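Local coordinates for protein beta subunit of photoactivated adenylyl cyclase (Beggiatoa sp. PS, PDB 5M2A) that probably makes cyclic AMP from ATP under blue light, a flavin-binding BLUF photoreceptor domain switching on a class III type adenylyl cyclase domain, at residues A[169-173]-A[174-178]; A[343-346]-A[347-351]. One frame throughout, in Å; residues are numbered along the deposited sequence.

Contact 1: A[169-173]-A[174-178]; sequences EKLPV and NEVVI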
ATOM      1  N   GLU A 169      -2.235 -21.114  14.405  1.00 34.05           N
ATOM      2  CA  GLU A 169      -2.130 -21.657  15.755  1.00 31.95           C
ATOM      3  C   GLU A 169      -1.093 -22.768  15.851  1.00 34.77           C
ATOM      4  O   GLU A 169      -0.422 -22.896  16.880  1.00 39.06           O
ATOM      5  CB  GLU A 169      -3.489 -22.179  16.225  1.00 38.89           C
ATOM      6  CG  GLU A 169      -3.465 -22.741  17.641  1.00 46.48           C
ATOM      7  CD  GLU A 169      -4.803 -23.295  18.086  1.00 60.05           C
ATOM      8  OE1 GLU A 169      -5.618 -23.672  17.218  1.00 65.37           O
ATOM      9  OE2 GLU A 169      -5.043 -23.351  19.310  1.00 69.35           O
ATOM     10  N   LYS A 170      -0.943 -23.578  14.804  1.00 27.29           N
ATOM     11  CA  LYS A 170      -0.103 -24.765  14.876  1.00 29.43           C
ATOM     12  C   LYS A 170       1.245 -24.623  14.175  1.00 25.87           C
ATOM     13  O   LYS A 170       2.148 -25.419  14.453  1.00 30.70           O
ATOM     14  CB  LYS A 170      -0.850 -25.968  14.283  1.00 34.64           C
ATOM     15  CG  LYS A 170      -2.145 -26.328  15.012  1.00 40.80           C
ATOM     16  CD  LYS A 170      -1.955 -26.277  16.517  1.00 48.25           C
ATOM     17  CE  LYS A 170      -3.065 -27.003  17.258  1.00 58.22           C
ATOM     18  NZ  LYS A 170      -2.734 -28.442  17.491  1.00 61.41           N
ATOM     19  N   LEU A 171       1.410 -23.651  13.282  1.00 23.10           N
ATOM     20  CA  LEU A 171       2.673 -23.623  12.554  1.00 22.61           C
ATOM     21  C   LEU A 171       3.615 -22.571  13.130  1.00 25.51           C
ATOM     22  O   LEU A 171       3.163 -21.559  13.669  1.00 28.45           O
ATOM     23  CB  LEU A 171       2.425 -23.307  11.078  1.00 21.15           C
ATOM     24  CG  LEU A 171       1.768 -24.411  10.254  1.00 30.40           C
ATOM     25  CD1 LEU A 171       1.444 -23.862   8.881  1.00 26.83           C
ATOM     26  CD2 LEU A 171       2.696 -25.618  10.172  1.00 34.21           C
ATOM     27  N   PRO A 172       4.929 -22.777  13.058  1.00 24.30           N
ATOM     28  CA  PRO A 172       5.858 -21.708  13.442  1.00 23.30           C
ATOM     29  C   PRO A 172       5.742 -20.534  12.482  1.00 21.78           C
ATOM     30  O   PRO A 172       5.387 -20.686  11.314  1.00 20.70           O
ATOM     31  CB  PRO A 172       7.237 -22.366  13.351  1.00 28.92           C
ATOM     32  CG  PRO A 172       7.040 -23.572  12.475  1.00 35.82           C
ATOM     33  CD  PRO A 172       5.628 -24.027  12.710  1.00 30.77           C
ATOM     34  N   VAL A 173       6.072 -19.347  13.004  1.00 21.88           N
ATOM     35  CA  VAL A 173       5.843 -18.116  12.247  0.50 20.68           C
ATOM     36  C   VAL A 173       6.529 -18.169  10.892  1.00 19.90           C
ATOM     37  O   VAL A 173       5.945 -17.781   9.873  1.00 18.74           O
ATOM     38  CB  VAL A 173       6.272 -16.880  13.071  0.50 24.39           C
ATOM     39  CG1 VAL A 173       7.611 -17.099  13.733  0.50 22.55           C
ATOM     40  CG2 VAL A 173       6.312 -15.639  12.181  0.50 24.64           C
ATOM     41  N   ASN A 174       7.774 -18.657  10.825  1.00 24.56           N
ATOM     42  CA  ASN A 174       8.476 -18.658   9.550  0.72 24.20           C
ATOM     43  C   ASN A 174       7.764 -19.528   8.522  1.00 23.43           C
ATOM     44  O   ASN A 174       7.751 -19.200   7.328  1.00 19.98           O
ATOM     45  CB  ASN A 174       9.926 -19.105   9.755  0.72 26.35           C
ATOM     46  CG  ASN A 174      10.720 -18.116  10.603  0.72 27.82           C
ATOM     47  OD1 ASN A 174      10.326 -16.961  10.747  0.72 24.38           O
ATOM     48  ND2 ASN A 174      11.836 -18.568  11.172  0.72 24.10           N
ATOM     49  N   GLU A 175       7.127 -20.616   8.973  1.00 19.71           N
ATOM     50  CA  GLU A 175       6.409 -21.486   8.047  1.00 20.12           C
ATOM     51  C   GLU A 175       5.100 -20.856   7.588  1.00 17.97           C
ATOM     52  O   GLU A 175       4.678 -21.058   6.444  1.00 19.49           O
ATOM     53  CB  GLU A 175       6.152 -22.843   8.704  1.00 24.76           C
ATOM     54  CG  GLU A 175       7.429 -23.621   8.979  1.00 28.45           C
ATOM     55  CD  GLU A 175       8.186 -23.957   7.710  1.00 35.11           C
ATOM     56  OE1 GLU A 175       7.543 -24.331   6.707  1.00 34.81           O
ATOM     57  OE2 GLU A 175       9.425 -23.825   7.708  1.00 42.70           O
ATOM     58  N   VAL A 176       4.430 -20.108   8.466  1.00 17.94           N
ATOM     59  CA  VAL A 176       3.220 -19.399   8.051  1.00 16.94           C
ATOM     60  C   VAL A 176       3.564 -18.365   6.987  1.00 16.04           C
ATOM     61  O   VAL A 176       2.836 -18.194   6.001  1.00 17.19           O
ATOM     62  CB  VAL A 176       2.536 -18.748   9.268  1.00 19.11           C
ATOM     63  CG1 VAL A 176       1.409 -17.804   8.827  1.00 21.83           C
ATOM     64  CG2 VAL A 176       2.004 -19.805  10.230  1.00 20.52           C
ATOM     65  N   VAL A 177       4.677 -17.655   7.176  1.00 17.30           N
ATOM     66  CA  VAL A 177       5.066 -16.601   6.245  1.00 17.33           C
ATOM     67  C   VAL A 177       5.353 -17.178   4.862  1.00 17.01           C
ATOM     68  O   VAL A 177       4.918 -16.628   3.846  1.00 17.37           O
ATOM     69  CB  VAL A 177       6.273 -15.830   6.811  1.00 20.55           C
ATOM     70  CG1 VAL A 177       6.927 -14.957   5.713  1.00 24.34           C
ATOM     71  CG2 VAL A 177       5.833 -14.980   7.995  1.00 24.88           C
ATOM     72  N   ILE A 178       6.103 -18.281   4.798  1.00 16.84           N
ATOM     73  CA  ILE A 178       6.356 -18.931   3.513  1.00 19.82           C
ATOM     74  C   ILE A 178       5.045 -19.300   2.843  1.00 19.26           C
ATOM     75  O   ILE A 178       4.855 -19.091   1.634  1.00 17.68           O
ATOM     76  CB  ILE A 178       7.257 -20.163   3.717  1.00 20.18           C
ATOM     77  CG1 ILE A 178       8.675 -19.731   4.071  1.00 22.53           C
ATOM     78  CG2 ILE A 178       7.230 -21.085   2.500  1.00 21.59           C
ATOM     79  CD1 ILE A 178       9.496 -20.840   4.760  1.00 24.42           C
TER
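P172 lays the CG corner of its ring against the aliphatic part of E175, CG to CG at 3.5 Å, the two side chains running alongside each other and pointing the same way. In E175 the first torsion (chi1 -66°) sets CG beside the backbone N and so along the proline ring; the bend at chi2 then takes the carboxylate away from the turn. One residue earlier, L171 touches with its CB rather than its branched end. That CB meets CG2 of V176 at 3.6 Å, the methyl that stands beside the backbone N of V176 because CG1 takes the place opposite that nitrogen (chi1 170°). The same methyl also rests against the carbonyl oxygen of P172. P172 occupies the N-cap position of helix 173-193, at the joint where helix 164-170 ends and the chain passes through two extended residues, L171 and P172, into the next helix of the cyclase catalytic domain. Here the cap residue offers its backbone carbonyl to the first turn: V176 N donates to P172 O at 3.1 Å, nearly in line with the C=O bond, and E175 N adds a weak, bent bond to the same oxygen. The next step is regular, V177 N to V173 O at 3.0 Å with an N-H...O angle of 159°. I257 of the second subunit packs on V173 and V176, and P149 of that subunit on V177, which places this helix start at the dimer interface. P241 of the same chain touches L171 and E175.

Contact 2: A[343-346]-A[347-351]; sequences QLIR and QTLEN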
ATOM      1  N   GLN A 343     -10.846 -30.406   9.768  1.00 32.28           N
ATOM      2  CA  GLN A 343     -10.446 -31.384  10.781  1.00 35.44           C
ATOM      3  C   GLN A 343      -9.148 -32.082  10.394  1.00 32.15           C
ATOM      4  O   GLN A 343      -8.310 -32.379  11.258  1.00 34.14           O
ATOM      5  CB  GLN A 343     -11.538 -32.440  10.969  1.00 43.76           C
ATOM      6  CG  GLN A 343     -12.884 -31.955  11.464  1.00 50.50           C
ATOM      7  CD  GLN A 343     -13.911 -33.083  11.464  1.00 60.25           C
ATOM      8  OE1 GLN A 343     -13.559 -34.255  11.308  1.00 65.53           O
ATOM      9  NE2 GLN A 343     -15.182 -32.733  11.627  1.00 61.68           N
ATOM     10  N   LEU A 344      -8.999 -32.412   9.110  1.00 35.67           N
ATOM     11  CA  LEU A 344      -7.763 -33.008   8.618  1.00 39.31           C
ATOM     12  C   LEU A 344      -6.587 -32.055   8.797  1.00 36.66           C
ATOM     13  O   LEU A 344      -5.485 -32.474   9.162  1.00 39.37           O
ATOM     14  CB  LEU A 344      -7.919 -33.382   7.146  1.00 41.08           C
ATOM     15  CG  LEU A 344      -6.654 -33.864   6.433  1.00 47.26           C
ATOM     16  CD1 LEU A 344      -6.354 -35.307   6.829  1.00 52.97           C
ATOM     17  CD2 LEU A 344      -6.797 -33.726   4.933  1.00 48.13           C
ATOM     18  N   ILE A 345      -6.801 -30.767   8.540  1.00 31.34           N
ATOM     19  CA  ILE A 345      -5.734 -29.786   8.724  1.00 31.42           C
ATOM     20  C   ILE A 345      -5.272 -29.770  10.178  1.00 38.02           C
ATOM     21  O   ILE A 345      -4.075 -29.895  10.472  1.00 36.04           O
ATOM     22  CB  ILE A 345      -6.207 -28.405   8.237  1.00 25.90           C
ATOM     23  CG1 ILE A 345      -6.394 -28.465   6.718  1.00 24.37           C
ATOM     24  CG2 ILE A 345      -5.236 -27.317   8.651  1.00 27.34           C
ATOM     25  CD1 ILE A 345      -6.969 -27.197   6.079  1.00 24.32           C
ATOM     26  N   ARG A 346      -6.217 -29.691  11.115  1.00 35.02           N
ATOM     27  CA  ARG A 346      -5.852 -29.704  12.525  1.00 38.19           C
ATOM     28  C   ARG A 346      -5.171 -31.015  12.911  1.00 41.44           C
ATOM     29  O   ARG A 346      -4.152 -31.014  13.609  1.00 43.81           O
ATOM     30  CB  ARG A 346      -7.086 -29.455  13.392  1.00 35.84           C
ATOM     31  CG  ARG A 346      -6.829 -29.609  14.882  1.00 44.27           C
ATOM     32  CD  ARG A 346      -7.961 -29.016  15.703  1.00 52.42           C
ATOM     33  NE  ARG A 346      -8.080 -27.578  15.485  1.00 55.48           N
ATOM     34  CZ  ARG A 346      -7.354 -26.664  16.119  1.00 60.23           C
ATOM     35  NH1 ARG A 346      -6.452 -27.038  17.015  1.00 63.20           N
ATOM     36  NH2 ARG A 346      -7.528 -25.376  15.855  1.00 61.61           N
ATOM     37  N   GLN A 347      -5.705 -32.146  12.448  1.00 41.41           N
ATOM     38  CA  GLN A 347      -5.121 -33.433  12.812  1.00 43.97           C
ATOM     39  C   GLN A 347      -3.753 -33.630  12.163  1.00 39.35           C
ATOM     40  O   GLN A 347      -2.855 -34.230  12.766  1.00 40.64           O
ATOM     41  CB  GLN A 347      -6.076 -34.567  12.437  1.00 46.06           C
ATOM     42  CG  GLN A 347      -7.291 -34.650  13.347  1.00 56.93           C
ATOM     43  CD  GLN A 347      -8.198 -35.822  13.017  1.00 64.46           C
ATOM     44  OE1 GLN A 347      -8.422 -36.140  11.849  1.00 68.89           O
ATOM     45  NE2 GLN A 347      -8.723 -36.470  14.047  1.00 67.97           N
ATOM     46  N   THR A 348      -3.573 -33.141  10.933  1.00 33.97           N
ATOM     47  CA  THR A 348      -2.256 -33.208  10.305  1.00 39.82           C
ATOM     48  C   THR A 348      -1.226 -32.429  11.117  1.00 38.97           C
ATOM     49  O   THR A 348      -0.080 -32.868  11.279  1.00 39.58           O
ATOM     50  CB  THR A 348      -2.324 -32.673   8.872  1.00 41.10           C
ATOM     51  OG1 THR A 348      -3.194 -33.502   8.093  1.00 39.86           O
ATOM     52  CG2 THR A 348      -0.943 -32.661   8.232  1.00 42.62           C
ATOM     53  N   LEU A 349      -1.625 -31.273  11.647  1.00 38.57           N
ATOM     54  CA  LEU A 349      -0.723 -30.420  12.411  1.00 39.15           C
ATOM     55  C   LEU A 349      -0.618 -30.815  13.877  1.00 42.73           C
ATOM     56  O   LEU A 349       0.216 -30.251  14.589  1.00 42.16           O
ATOM     57  CB  LEU A 349      -1.175 -28.962  12.310  1.00 40.85           C
ATOM     58  CG  LEU A 349      -1.127 -28.358  10.904  1.00 43.44           C
ATOM     59  CD1 LEU A 349      -1.696 -26.950  10.909  1.00 41.20           C
ATOM     60  CD2 LEU A 349       0.299 -28.365  10.390  1.00 47.90           C
ATOM     61  N   GLU A 350      -1.444 -31.753  14.341  1.00 46.33           N
ATOM     62  CA  GLU A 350      -1.312 -32.274  15.696  1.00 51.90           C
ATOM     63  C   GLU A 350      -0.071 -33.153  15.802  1.00 54.22           C
ATOM     64  O   GLU A 350       0.113 -34.086  15.014  1.00 56.78           O
ATOM     65  CB  GLU A 350      -2.552 -33.083  16.088  1.00 53.97           C
ATOM     66  CG  GLU A 350      -3.800 -32.269  16.376  1.00 62.26           C
ATOM     67  CD  GLU A 350      -3.671 -31.404  17.613  1.00 70.90           C
ATOM     68  OE1 GLU A 350      -2.829 -31.718  18.485  1.00 73.29           O
ATOM     69  OE2 GLU A 350      -4.411 -30.402  17.717  1.00 74.38           O
ATOM     70  N   ASN A 351       0.780 -32.859  16.781  1.00 50.21           N
ATOM     71  CA  ASN A 351       1.962 -33.669  17.043  1.00 54.17           C
ATOM     72  C   ASN A 351       1.759 -34.678  18.166  1.00 56.27           C
ATOM     73  O   ASN A 351       2.596 -35.570  18.333  1.00 55.00           O
ATOM     74  CB  ASN A 351       3.160 -32.771  17.377  1.00 57.47           C
ATOM     75  CG  ASN A 351       3.601 -31.932  16.194  1.00 56.67           C
ATOM     76  OD1 ASN A 351       3.545 -32.379  15.047  1.00 61.48           O
ATOM     77  ND2 ASN A 351       4.037 -30.706  16.466  1.00 56.54           N
TER
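E350 folds back over the last turn of helix 338-349 toward R346, four residues earlier. Its CB lies 3.6 Å from R346 O, and CG comes closer to that oxygen, at 3.1 Å. A bend at chi2 (-67°) then turns the carboxylate alongside the arginine, where OE2 meets first the aliphatic CG of R346 at 3.8 Å and then NH1 at 4.0 Å, a long salt bridge. OE2 stands at the edge of the guanidinium, near its plane, with the two flat groups turned 39° apart. Each end has a stronger partner on the neighbouring helix 164-170: K170 for E350 and E169 for R346. On another face, T348 bonds L344 O twice, through its backbone N and through OG1 at 2.7 Å. The hydroxyl arrives above the carbonyl plane and the N-H from the opposite face; OG1 is brought there by sitting beside the backbone N of T348 (chi1 -63°). A valine here has no hydroxyl, and would probably leave L344 O held by the backbone N-H of the same residue, without its second donor. I345 and L349 meet by CG2 and CD1 at 4.2 Å, on the side where L167 and A163 cover I345 and L244 and L171 touch L349. Regular i to i+4 backbone bonds, such as L349 N to I345 O at 3.0 Å, run beneath these pairs. Side chains paired four residues apart, and a threonine hydroxyl returned to the carbonyl one turn back, are features of an alpha-helix, here in the C-terminal turns of helix 338-349.

How the contacts relate
Contact 1 comes first along the chain, at the joint between helices 164-170 and 173-193 in the cyclase catalytic domain; contact 2 follows far later, at the end of helix 338-349. Their centres are 14 Å apart, and they touch directly. Two salt bridges join them, K170 NZ to E350 OE2 at 2.6 Å and E169 OE1 to R346 NH2 at 2.9 Å, with K170 CB against L349 CB beside them. The C-terminal helix is thereby fastened to the end of helix 164-170. Contact 1 faces the second subunit, whereas contact 2 touches no other chain of the assembly, so residues 343-351 lie outside the dimer interface.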